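Local coordinates for calcium uptake protein 3, mitochondrial (Homo sapiens, PDB 6AGI), which senses mitochondrial calcium through its EF-hands and, as a disulfide-linked heterodimer with MICU1, regulates the mitochondrial calcium uniporter channel, at residues E259-I264 and S298-L303; H263-Y268 and K350-D355; E307-A312 and E364-M369; A331-V334 and L338-S341. All coordinates share one frame; numbering follows the deposited sequence.

In the fold
All four contacts lie in the C-terminal half of the chain, which holds the degenerate second EF-hand and the third. Interactions 1 and 2 are buried and share helix 258-265: Phe261 and Ile264 meet the phenylalanines of helix 293-304, while Leu265 meets the end of helix 342-352. Interactions 3 and 4 are only partly buried and reach the second subunit. Both gather round the same aromatic layer, since Phe309 of interaction 3 touches Val332 of interaction 4, and Phe302 of helix 293-304 packs on Phe309 and on Phe340. Across all four the contact is apolar, with a CA-H...O contact added in interaction 4. Interactions 2 and 3 also hold ligands of one calcium ion.

Interaction 1: residues E259-I264 and S298-L303; sequences EDFAHI and SFFQFL
Phe261 turns the edge of its ring onto one face of Phe299 in a T-shaped pair, with planes at 76° and centroids 5.5 Å apart. The atom that leads is Phe261 CZ, which sits 3.9 Å from Phe299 CG, nearer the rim of that ring than its middle. The neighbouring Phe300 ring has Phe299 CD2 over the centre of one face, 4.2 Å above the plane. Its far end reaches back to helix 258-265, where Phe300 CE2 passes Phe261 CE1 at 4.1 Å and Phe300 CZ meets Ile264 CG2 at 3.9 Å. With CG anti to the backbone N (chi1 -171°), Phe261 spans the distance between the helices: the axes of the two short segments are 13.0 Å apart and run nearly parallel, at 21°. Strands 255-256 and 291-292, just ahead of the two helices, pair antiparallel, as the loops of paired EF-hands do; the second EF-hand, to which 298-303 belongs, is degenerate. Tyr249 and Glu245 of helix 227-250 lie against Ile264, and Leu344 of helix 342-352 against Phe261. With hydrocarbon alone at the interface, the helices are held apart by ring length and together by apolar burial.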
loop_
_atom_site.group_PDB
_atom_site.type_symbol
_atom_site.label_atom_id
_atom_site.label_comp_id
_atom_site.label_asym_id
_atom_site.label_seq_id
_atom_site.Cartn_x
_atom_site.Cartn_y
_atom_site.Cartn_z
ATOM N N GLU B 259 10.920 -10.712 24.205
ATOM C CA GLU B 259 9.676 -11.443 24.357
ATOM C C GLU B 259 8.498 -10.472 24.359
ATOM O O GLU B 259 7.507 -10.703 23.654
ATOM C CB GLU B 259 9.747 -12.294 25.629
ATOM C CG GLU B 259 8.739 -13.437 25.720
ATOM C CD GLU B 259 8.721 -14.099 27.092
ATOM O OE1 GLU B 259 9.479 -13.655 27.984
ATOM O OE2 GLU B 259 7.970 -15.087 27.272
ATOM N N ASP B 260 8.628 -9.333 25.075
ATOM C CA ASP B 260 7.609 -8.278 25.028
ATOM C C ASP B 260 7.536 -7.604 23.656
ATOM O O ASP B 260 6.444 -7.272 23.177
ATOM C CB ASP B 260 7.864 -7.217 26.103
ATOM C CG ASP B 260 7.802 -7.767 27.520
ATOM O OD1 ASP B 260 6.838 -8.508 27.833
ATOM O OD2 ASP B 260 8.699 -7.424 28.336
ATOM N N PHE B 261 8.681 -7.388 23.004
ATOM C CA PHE B 261 8.657 -6.899 21.630
ATOM C C PHE B 261 7.741 -7.761 20.771
ATOM O O PHE B 261 6.728 -7.289 20.241
ATOM C CB PHE B 261 10.070 -6.901 21.049
ATOM C CG PHE B 261 10.164 -6.206 19.728
ATOM C CD1 PHE B 261 9.549 -4.975 19.540
ATOM C CD2 PHE B 261 10.805 -6.799 18.654
ATOM C CE1 PHE B 261 9.611 -4.324 18.312
ATOM C CE2 PHE B 261 10.861 -6.154 17.420
ATOM C CZ PHE B 261 10.262 -4.915 17.254
ATOM N N ALA B 262 8.065 -9.052 20.673
ATOM C CA ALA B 262 7.279 -9.964 19.852
ATOM C C ALA B 262 5.821 -9.969 20.292
ATOM O O ALA B 262 4.903 -9.974 19.455
ATOM C CB ALA B 262 7.878 -11.369 19.928
ATOM N N HIS B 263 5.592 -9.928 21.607
ATOM C CA HIS B 263 4.227 -9.949 22.118
ATOM C C HIS B 263 3.434 -8.767 21.585
ATOM O O HIS B 263 2.282 -8.932 21.177
ATOM C CB HIS B 263 4.235 -9.973 23.651
ATOM C CG HIS B 263 2.945 -9.536 24.282
ATOM N ND1 HIS B 263 1.776 -10.258 24.174
ATOM C CD2 HIS B 263 2.651 -8.453 25.044
ATOM C CE1 HIS B 263 0.813 -9.634 24.835
ATOM N NE2 HIS B 263 1.319 -8.537 25.372
ATOM N N ILE B 264 4.028 -7.564 21.599
ATOM C CA ILE B 264 3.395 -6.391 20.988
ATOM C C ILE B 264 3.188 -6.609 19.493
ATOM O O ILE B 264 2.142 -6.252 18.928
ATOM C CB ILE B 264 4.233 -5.124 21.241
ATOM C CG1 ILE B 264 4.289 -4.783 22.730
ATOM C CG2 ILE B 264 3.657 -3.964 20.469
ATOM C CD1 ILE B 264 5.313 -3.697 23.042
ATOM N N SER B 298 11.637 2.889 15.220
ATOM C CA SER B 298 12.089 2.527 13.880
ATOM C C SER B 298 11.185 1.466 13.285
ATOM O O SER B 298 10.654 1.616 12.177
ATOM C CB SER B 298 13.525 2.034 13.939
ATOM O OG SER B 298 14.407 3.137 13.847
ATOM N N PHE B 299 10.961 0.399 14.043
ATOM C CA PHE B 299 10.220 -0.723 13.494
ATOM C C PHE B 299 8.753 -0.390 13.260
ATOM O O PHE B 299 8.182 -0.818 12.251
ATOM C CB PHE B 299 10.365 -1.950 14.393
ATOM C CG PHE B 299 9.691 -3.156 13.860
ATOM C CD1 PHE B 299 10.354 -3.962 12.959
ATOM C CD2 PHE B 299 8.390 -3.462 14.188
ATOM C CE1 PHE B 299 9.751 -5.071 12.427
ATOM C CE2 PHE B 299 7.786 -4.569 13.653
ATOM C CZ PHE B 299 8.464 -5.376 12.783
ATOM N N PHE B 300 8.132 0.422 14.105
ATOM C CA PHE B 300 6.749 0.714 13.736
ATOM C C PHE B 300 6.609 1.778 12.630
ATOM O O PHE B 300 5.678 1.700 11.807
ATOM C CB PHE B 300 5.954 1.011 15.002
ATOM C CG PHE B 300 5.814 -0.213 15.882
ATOM C CD1 PHE B 300 4.833 -1.157 15.615
ATOM C CD2 PHE B 300 6.731 -0.486 16.885
ATOM C CE1 PHE B 300 4.719 -2.310 16.362
ATOM C CE2 PHE B 300 6.618 -1.639 17.651
ATOM C CZ PHE B 300 5.605 -2.551 17.381
ATOM N N GLN B 301 7.540 2.718 12.512
ATOM C CA GLN B 301 7.521 3.565 11.323
ATOM C C GLN B 301 7.646 2.714 10.070
ATOM O O GLN B 301 6.909 2.909 9.077
ATOM C CB GLN B 301 8.625 4.617 11.404
ATOM C CG GLN B 301 8.165 5.893 12.109
ATOM C CD GLN B 301 9.310 6.730 12.642
ATOM O OE1 GLN B 301 10.483 6.484 12.342
ATOM N NE2 GLN B 301 8.975 7.709 13.475
ATOM N N PHE B 302 8.550 1.731 10.117
ATOM C CA PHE B 302 8.712 0.801 9.001
ATOM C C PHE B 302 7.423 0.020 8.720
ATOM O O PHE B 302 7.037 -0.167 7.550
ATOM C CB PHE B 302 9.863 -0.148 9.316
ATOM C CG PHE B 302 9.849 -1.394 8.511
ATOM C CD1 PHE B 302 10.039 -1.346 7.137
ATOM C CD2 PHE B 302 9.587 -2.608 9.105
ATOM C CE1 PHE B 302 10.002 -2.504 6.383
ATOM C CE2 PHE B 302 9.538 -3.764 8.351
ATOM C CZ PHE B 302 9.746 -3.717 6.991
ATOM N N LEU B 303 6.704 -0.400 9.776
ATOM C CA LEU B 303 5.440 -1.098 9.521
ATOM C C LEU B 303 4.439 -0.189 8.851
ATOM O O LEU B 303 3.599 -0.669 8.078
ATOM C CB LEU B 303 4.797 -1.664 10.784
ATOM C CG LEU B 303 5.470 -2.890 11.355
ATOM C CD1 LEU B 303 4.670 -3.492 12.511
ATOM C CD2 LEU B 303 5.743 -3.870 10.226
#

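Interaction 2: residues H263-Y268 and K350-D355; sequences HILLRY and KIFDVD. With CA (calcium ion), chain G.
Leu265 touches the end of helix 342-352 through a single methyl, CD1. That methyl lies 3.9 Å from Phe352 CZ and 4.3 Å from Ile351 CD1, so one branch of the leucine meets the outer end of the ring and the tip of the isoleucine together. Leu265 CG stands anti to its carbonyl carbon (chi1 -75°), which sends the branched end across toward the other helix, and the leucine and Phe352 side chains pass at a slant. Ile351 supports its own neighbour, with CG2 3.8 Å above one face of the Phe352 ring, toward the rim. Farther out, Phe299 and Phe300 of helix 293-304 pack on Leu265, Phe277 and Val281 of helix 274-284 on Ile351, and the ring of Phe365 meets that of Phe352.

Directly after Phe352 the chain leaves the helix at Asp353, the centre of an inverse gamma turn and the first ligand of the third EF-hand loop. Asp353 OD1 binds calcium at 2.4 Å, while OD2 accepts a hydrogen bond from Asp358 N. Asp355 also coordinates the ion, but it is poorly ordered and its carboxylate stands implausibly close to that of Asp353, making its exact pose doubtful. Asp357, the carbonyl O of Gln359 and Glu364 complete the site. The chemistry thus divides sharply at one peptide link: Phe352 packs among apolar side chains, and the next residue, Asp353, binds the metal.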
loop_
_atom_site.group_PDB
_atom_site.type_symbol
_atom_site.label_atom_id
_atom_site.label_comp_id
_atom_site.label_asym_id
_atom_site.label_seq_id
_atom_site.Cartn_x
_atom_site.Cartn_y
_atom_site.Cartn_z
ATOM N N HIS B 263 5.592 -9.928 21.607
ATOM C CA HIS B 263 4.227 -9.949 22.118
ATOM C C HIS B 263 3.434 -8.767 21.585
ATOM O O HIS B 263 2.282 -8.932 21.177
ATOM C CB HIS B 263 4.235 -9.973 23.651
ATOM C CG HIS B 263 2.945 -9.536 24.282
ATOM N ND1 HIS B 263 1.776 -10.258 24.174
ATOM C CD2 HIS B 263 2.651 -8.453 25.044
ATOM C CE1 HIS B 263 0.813 -9.634 24.835
ATOM N NE2 HIS B 263 1.319 -8.537 25.372
ATOM N N ILE B 264 4.028 -7.564 21.599
ATOM C CA ILE B 264 3.395 -6.391 20.988
ATOM C C ILE B 264 3.188 -6.609 19.493
ATOM O O ILE B 264 2.142 -6.252 18.928
ATOM C CB ILE B 264 4.233 -5.124 21.241
ATOM C CG1 ILE B 264 4.289 -4.783 22.730
ATOM C CG2 ILE B 264 3.657 -3.964 20.469
ATOM C CD1 ILE B 264 5.313 -3.697 23.042
ATOM N N LEU B 265 4.191 -7.200 18.830
ATOM C CA LEU B 265 4.118 -7.450 17.391
ATOM C C LEU B 265 2.917 -8.298 17.003
ATOM O O LEU B 265 2.375 -8.135 15.908
ATOM C CB LEU B 265 5.387 -8.141 16.906
ATOM C CG LEU B 265 6.581 -7.220 16.806
ATOM C CD1 LEU B 265 7.745 -7.926 16.120
ATOM C CD2 LEU B 265 6.093 -6.049 16.049
ATOM N N LEU B 266 2.514 -9.242 17.852
ATOM C CA LEU B 266 1.436 -10.129 17.436
ATOM C C LEU B 266 0.113 -9.408 17.245
ATOM O O LEU B 266 -0.797 -9.975 16.624
ATOM C CB LEU B 266 1.251 -11.285 18.410
ATOM C CG LEU B 266 2.037 -12.512 17.922
ATOM C CD1 LEU B 266 3.487 -12.200 17.522
ATOM C CD2 LEU B 266 1.959 -13.675 18.912
ATOM N N ARG B 267 -0.037 -8.183 17.749
ATOM C CA ARG B 267 -1.241 -7.460 17.364
ATOM C C ARG B 267 -1.238 -7.095 15.880
ATOM O O ARG B 267 -2.312 -7.053 15.256
ATOM C CB ARG B 267 -1.345 -6.203 18.257
ATOM N N TYR B 268 -0.076 -7.082 15.231
ATOM C CA TYR B 268 0.003 -6.644 13.849
ATOM C C TYR B 268 0.089 -7.823 12.904
ATOM O O TYR B 268 0.291 -7.635 11.695
ATOM C CB TYR B 268 1.199 -5.718 13.636
ATOM C CG TYR B 268 1.212 -4.491 14.530
ATOM C CD1 TYR B 268 1.353 -4.621 15.915
ATOM C CD2 TYR B 268 1.088 -3.204 14.000
ATOM C CE1 TYR B 268 1.360 -3.515 16.734
ATOM C CE2 TYR B 268 1.100 -2.093 14.814
ATOM C CZ TYR B 268 1.237 -2.257 16.169
ATOM O OH TYR B 268 1.259 -1.159 16.981
ATOM N N LYS B 350 15.110 -13.646 14.192
ATOM C CA LYS B 350 14.883 -14.734 15.140
ATOM C C LYS B 350 13.411 -14.850 15.538
ATOM O O LYS B 350 12.948 -15.934 15.909
ATOM C CB LYS B 350 15.759 -14.547 16.382
ATOM C CG LYS B 350 16.974 -15.500 16.487
ATOM C CD LYS B 350 17.985 -15.383 15.341
ATOM C CE LYS B 350 19.239 -16.222 15.624
ATOM N NZ LYS B 350 18.943 -17.574 16.203
ATOM N N ILE B 351 12.654 -13.760 15.468
ATOM C CA ILE B 351 11.229 -13.841 15.759
ATOM C C ILE B 351 10.481 -14.543 14.625
ATOM O O ILE B 351 9.720 -15.485 14.862
ATOM C CB ILE B 351 10.665 -12.438 16.044
ATOM C CG1 ILE B 351 11.253 -11.889 17.337
ATOM C CG2 ILE B 351 9.157 -12.460 16.161
ATOM C CD1 ILE B 351 10.937 -10.431 17.541
ATOM N N PHE B 352 10.728 -14.139 13.371
ATOM C CA PHE B 352 9.915 -14.587 12.236
ATOM C C PHE B 352 10.510 -15.712 11.390
ATOM O O PHE B 352 9.772 -16.315 10.599
ATOM C CB PHE B 352 9.610 -13.426 11.280
ATOM C CG PHE B 352 8.842 -12.308 11.900
ATOM C CD1 PHE B 352 7.458 -12.326 11.905
ATOM C CD2 PHE B 352 9.497 -11.239 12.480
ATOM C CE1 PHE B 352 6.731 -11.287 12.471
ATOM C CE2 PHE B 352 8.784 -10.195 13.046
ATOM C CZ PHE B 352 7.397 -10.216 13.041
ATOM N N ASP B 353 11.812 -15.969 11.471
ATOM C CA ASP B 353 12.405 -16.969 10.589
ATOM C C ASP B 353 12.169 -18.330 11.249
ATOM O O ASP B 353 12.874 -18.740 12.172
ATOM C CB ASP B 353 13.883 -16.667 10.365
ATOM C CG ASP B 353 14.696 -17.868 9.912
ATOM O OD1 ASP B 353 14.187 -18.715 9.150
ATOM O OD2 ASP B 353 15.864 -17.954 10.346
ATOM N N VAL B 354 11.016 -18.887 10.877
ATOM C CA VAL B 354 10.528 -20.191 11.313
ATOM C C VAL B 354 11.284 -21.347 10.680
ATOM O O VAL B 354 11.616 -22.333 11.340
ATOM C CB VAL B 354 9.026 -20.356 11.015
ATOM C CG1 VAL B 354 8.215 -19.330 11.792
ATOM C CG2 VAL B 354 8.765 -20.230 9.521
ATOM N N ASP B 355 11.545 -21.211 9.382
ATOM C CA ASP B 355 12.233 -22.232 8.640
ATOM C C ASP B 355 13.593 -22.408 9.346
ATOM O O ASP B 355 14.166 -23.497 9.327
ATOM C CB ASP B 355 12.434 -21.805 7.187
ATOM C CG ASP B 355 13.252 -20.534 7.062
ATOM O OD1 ASP B 355 13.658 -19.981 8.105
ATOM O OD2 ASP B 355 13.488 -20.089 5.919
HETATM CA CA CA G . 13.764 -18.376 6.798
#

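Interaction 3: residues E307-A312 and E364-M369; sequences EDFAIA and EFIGIM. With CA (calcium ion), chain G.
Ile366 belongs to the outgoing side of the third EF-hand, two residues beyond Glu364, the last ligand of the calcium loop, and it packs against Phe309 and Ala310 of helix 306-312. The contact therefore joins the segment just after the calcium loop, which is not a regular helix in this model, to a helix that lies ahead of strand 323-324, the antiparallel partner of strand 359-360 in the EF-hand loop.

One methyl does most of the work. Ile366 CD1 lies 3.7 Å from Phe309 CD2, at a slant to the ring, and 4.0 Å from Ala310 CA, with Ala310 CB slightly farther off. An extended end of the isoleucine (chi2 -170°) carries CD1 out to where it meets both the Phe309 ring and the Ala310 backbone. Behind this methyl the chain curls through a type I turn from Ile366 to Met369, closed by Met369 N to Ile366 O at 3.2 Å.

The Phe309 ring is built into a wider aromatic cluster, meeting Phe302 and Phe328 edge-to-face and touching Ala331 and Val332 of helix 325-336. On its outer side helix 306-312 faces the second subunit, where Ile311 packs on Pro103 and Ala312 on Ile109 of that neighbouring chain. The apolar patch and the calcium site are thus served by one short run of backbone, with Ile366 directed toward the helix and Glu364 toward the ion. In this model the glutamate binds through one oxygen, Glu364 OE2 standing 2.6 Å from the calcium ion, whereas Glu364 OE1 is 4.1 Å from it.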
loop_
_atom_site.group_PDB
_atom_site.type_symbol
_atom_site.label_atom_id
_atom_site.label_comp_id
_atom_site.label_asym_id
_atom_site.label_seq_id
_atom_site.Cartn_x
_atom_site.Cartn_y
_atom_site.Cartn_z
ATOM N N GLU B 307 4.302 -1.031 2.474
ATOM C CA GLU B 307 4.025 -1.107 1.047
ATOM C C GLU B 307 5.309 -0.861 0.290
ATOM O O GLU B 307 5.778 -1.711 -0.466
ATOM C CB GLU B 307 2.969 -0.075 0.647
ATOM C CG GLU B 307 1.541 -0.500 0.950
ATOM C CD GLU B 307 1.194 -0.368 2.419
ATOM O OE1 GLU B 307 2.078 0.029 3.208
ATOM O OE2 GLU B 307 0.036 -0.660 2.787
ATOM N N ASP B 308 5.879 0.316 0.506
ATOM C CA ASP B 308 7.134 0.675 -0.144
ATOM C C ASP B 308 8.140 -0.452 0.025
ATOM O O ASP B 308 8.850 -0.815 -0.930
ATOM C CB ASP B 308 7.711 1.973 0.431
ATOM C CG ASP B 308 6.962 3.228 -0.042
ATOM O OD1 ASP B 308 5.763 3.097 -0.406
ATOM O OD2 ASP B 308 7.558 4.330 -0.114
ATOM N N PHE B 309 8.147 -1.097 1.201
ATOM C CA PHE B 309 9.048 -2.242 1.369
ATOM C C PHE B 309 8.711 -3.376 0.397
ATOM O O PHE B 309 9.615 -3.998 -0.193
ATOM C CB PHE B 309 8.997 -2.751 2.805
ATOM C CG PHE B 309 10.109 -3.715 3.161
ATOM C CD1 PHE B 309 11.434 -3.298 3.206
ATOM C CD2 PHE B 309 9.815 -5.038 3.479
ATOM C CE1 PHE B 309 12.449 -4.188 3.547
ATOM C CE2 PHE B 309 10.827 -5.932 3.834
ATOM C CZ PHE B 309 12.148 -5.504 3.867
ATOM N N ALA B 310 7.418 -3.667 0.212
ATOM C CA ALA B 310 7.060 -4.751 -0.698
ATOM C C ALA B 310 7.528 -4.441 -2.110
ATOM O O ALA B 310 8.120 -5.306 -2.775
ATOM C CB ALA B 310 5.552 -4.995 -0.675
ATOM N N ILE B 311 7.321 -3.194 -2.566
ATOM C CA ILE B 311 7.864 -2.779 -3.863
ATOM C C ILE B 311 9.363 -3.067 -3.941
ATOM O O ILE B 311 9.855 -3.645 -4.911
ATOM C CB ILE B 311 7.581 -1.288 -4.122
ATOM C CG1 ILE B 311 6.136 -1.073 -4.572
ATOM C CG2 ILE B 311 8.591 -0.700 -5.108
ATOM C CD1 ILE B 311 5.737 0.380 -4.551
ATOM N N ALA B 312 10.108 -2.672 -2.917
ATOM C CA ALA B 312 11.549 -2.872 -2.943
ATOM C C ALA B 312 11.917 -4.347 -3.084
ATOM O O ALA B 312 12.865 -4.682 -3.802
ATOM C CB ALA B 312 12.183 -2.272 -1.688
ATOM N N GLU B 364 6.840 -15.371 5.423
ATOM C CA GLU B 364 7.329 -15.364 6.798
ATOM C C GLU B 364 7.197 -13.967 7.404
ATOM O O GLU B 364 6.900 -13.824 8.597
ATOM C CB GLU B 364 8.773 -15.861 6.854
ATOM C CG GLU B 364 8.992 -17.253 6.316
ATOM C CD GLU B 364 10.111 -17.988 7.029
ATOM O OE1 GLU B 364 9.846 -18.959 7.767
ATOM O OE2 GLU B 364 11.274 -17.599 6.806
ATOM N N PHE B 365 7.425 -12.924 6.607
ATOM C CA PHE B 365 7.235 -11.570 7.115
ATOM C C PHE B 365 6.100 -10.823 6.409
ATOM O O PHE B 365 5.034 -10.608 7.005
ATOM C CB PHE B 365 8.526 -10.735 7.028
ATOM C CG PHE B 365 8.412 -9.435 7.758
ATOM C CD1 PHE B 365 7.695 -9.400 8.953
ATOM C CD2 PHE B 365 8.893 -8.248 7.241
ATOM C CE1 PHE B 365 7.529 -8.237 9.660
ATOM C CE2 PHE B 365 8.723 -7.054 7.947
ATOM C CZ PHE B 365 8.031 -7.057 9.162
ATOM N N ILE B 366 6.299 -10.416 5.148
ATOM C CA ILE B 366 5.381 -9.466 4.514
ATOM C C ILE B 366 3.964 -10.022 4.419
ATOM O O ILE B 366 2.986 -9.331 4.748
ATOM C CB ILE B 366 5.902 -9.047 3.129
ATOM C CG1 ILE B 366 7.235 -8.303 3.251
ATOM C CG2 ILE B 366 4.864 -8.242 2.367
ATOM C CD1 ILE B 366 7.705 -7.641 1.938
ATOM N N GLY B 367 3.832 -11.276 3.971
ATOM C CA GLY B 367 2.514 -11.890 3.883
ATOM C C GLY B 367 1.807 -11.937 5.220
ATOM O O GLY B 367 0.589 -11.765 5.304
ATOM N N ILE B 368 2.572 -12.141 6.291
ATOM C CA ILE B 368 1.984 -12.306 7.609
ATOM C C ILE B 368 1.451 -10.994 8.200
ATOM O O ILE B 368 0.575 -11.042 9.070
ATOM C CB ILE B 368 3.003 -13.056 8.497
ATOM C CG1 ILE B 368 2.820 -14.557 8.278
ATOM C CG2 ILE B 368 2.879 -12.710 9.967
ATOM C CD1 ILE B 368 1.630 -15.163 8.994
ATOM N N MET B 369 1.896 -9.820 7.746
ATOM C CA MET B 369 1.370 -8.610 8.369
ATOM C C MET B 369 -0.024 -8.290 7.834
ATOM O O MET B 369 -0.299 -8.378 6.631
ATOM C CB MET B 369 2.289 -7.392 8.173
ATOM C CG MET B 369 3.740 -7.614 8.480
ATOM S SD MET B 369 4.022 -8.013 10.202
ATOM C CE MET B 369 3.911 -6.489 11.116
HETATM CA CA CA G . 13.764 -18.376 6.798
#

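Interaction 4: residues A331-V334 and L338-S341; sequences AVYV and LKFS
Past the end of helix 325-336 the chain doubles back on its last turns, bringing Tyr333 CA within 5.0 Å of Leu338 CA and Leu338 O within 3.3 Å of Tyr333 CA, a CA-H...O contact. The same carbonyl oxygen lies at the edge of the Tyr333 ring, near its plane. Val332 meets the loop more fully: its CG1 sits over a face of Phe340, 3.6 Å from the ring centroid and 15° off the normal, a CH-pi contact. With CG1 anti to the backbone N (chi1 161°), both methyls lie over that face, CG1 nearer the middle and CG2 opposite CE2. On the exposed flank the Lys339 chain runs alongside Tyr333, pointing the same way, with Lys339 CG 4.1 Å from Tyr333 CD1. Phe302 of helix 293-304 meets Phe340 edge-to-face. Replacing Phe340 by an alanine would probably strip Val332 of its ring partner and open a gap beside Phe302. Ser341 then caps the next helix, its OG accepting a hydrogen bond from Leu344 N at the N-cap. Such a short linker joining an outgoing helix to the incoming helix 342-352 is consistent with the connection between the two halves of an EF-hand pair.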
loop_
_atom_site.group_PDB
_atom_site.type_symbol
_atom_site.label_atom_id
_atom_site.label_comp_id
_atom_site.label_asym_id
_atom_site.label_seq_id
_atom_site.Cartn_x
_atom_site.Cartn_y
_atom_site.Cartn_z
ATOM N N ALA B 331 17.389 -3.075 2.218
ATOM C CA ALA B 331 16.076 -2.844 1.625
ATOM C C ALA B 331 15.248 -1.924 2.507
ATOM O O ALA B 331 14.570 -1.010 2.011
ATOM C CB ALA B 331 15.352 -4.170 1.398
ATOM N N VAL B 332 15.321 -2.123 3.826
ATOM C CA VAL B 332 14.584 -1.242 4.718
ATOM C C VAL B 332 15.039 0.191 4.508
ATOM O O VAL B 332 14.222 1.078 4.226
ATOM C CB VAL B 332 14.755 -1.688 6.185
ATOM C CG1 VAL B 332 14.411 -0.553 7.164
ATOM C CG2 VAL B 332 13.884 -2.907 6.485
ATOM N N TYR B 333 16.357 0.411 4.490
ATOM C CA TYR B 333 16.874 1.764 4.288
ATOM C C TYR B 333 16.404 2.370 2.960
ATOM O O TYR B 333 15.780 3.442 2.938
ATOM C CB TYR B 333 18.396 1.767 4.372
ATOM C CG TYR B 333 18.940 3.148 4.130
ATOM C CD1 TYR B 333 18.425 4.246 4.816
ATOM C CD2 TYR B 333 19.981 3.357 3.232
ATOM C CE1 TYR B 333 18.910 5.517 4.589
ATOM C CE2 TYR B 333 20.477 4.620 3.002
ATOM C CZ TYR B 333 19.940 5.702 3.680
ATOM O OH TYR B 333 20.439 6.970 3.458
ATOM N N VAL B 334 16.684 1.698 1.837
ATOM C CA VAL B 334 16.447 2.339 0.548
ATOM C C VAL B 334 14.956 2.539 0.303
ATOM O O VAL B 334 14.548 3.513 -0.352
ATOM C CB VAL B 334 17.106 1.527 -0.588
ATOM C CG1 VAL B 334 16.409 1.789 -1.906
ATOM C CG2 VAL B 334 18.568 1.902 -0.725
ATOM N N LEU B 338 14.593 4.526 6.852
ATOM C CA LEU B 338 14.960 4.213 8.226
ATOM C C LEU B 338 16.200 3.332 8.288
ATOM O O LEU B 338 16.409 2.462 7.436
ATOM C CB LEU B 338 13.818 3.514 8.944
ATOM C CG LEU B 338 12.481 4.204 8.851
ATOM C CD1 LEU B 338 11.464 3.131 8.852
ATOM C CD2 LEU B 338 12.278 5.141 10.028
ATOM N N LYS B 339 17.019 3.556 9.326
ATOM C CA LYS B 339 18.216 2.760 9.575
ATOM C C LYS B 339 17.918 1.863 10.768
ATOM O O LYS B 339 17.761 2.351 11.895
ATOM C CB LYS B 339 19.446 3.642 9.817
ATOM C CG LYS B 339 19.759 4.611 8.666
ATOM C CD LYS B 339 21.074 5.369 8.851
ATOM C CE LYS B 339 21.177 6.580 7.893
ATOM N NZ LYS B 339 21.720 7.847 8.512
ATOM N N PHE B 340 17.830 0.559 10.505
ATOM C CA PHE B 340 17.595 -0.453 11.524
ATOM C C PHE B 340 18.946 -0.853 12.094
ATOM O O PHE B 340 19.906 -1.039 11.336
ATOM C CB PHE B 340 16.928 -1.683 10.914
ATOM C CG PHE B 340 15.429 -1.598 10.758
ATOM C CD1 PHE B 340 14.758 -0.390 10.713
ATOM C CD2 PHE B 340 14.688 -2.770 10.639
ATOM C CE1 PHE B 340 13.382 -0.372 10.555
ATOM C CE2 PHE B 340 13.326 -2.752 10.481
ATOM C CZ PHE B 340 12.674 -1.572 10.445
ATOM N N SER B 341 19.035 -0.963 13.419
ATOM C CA SER B 341 20.230 -1.526 14.018
ATOM C C SER B 341 20.366 -3.004 13.649
ATOM O O SER B 341 19.367 -3.698 13.443
ATOM C CB SER B 341 20.184 -1.381 15.528
ATOM O OG SER B 341 19.204 -2.234 16.103
#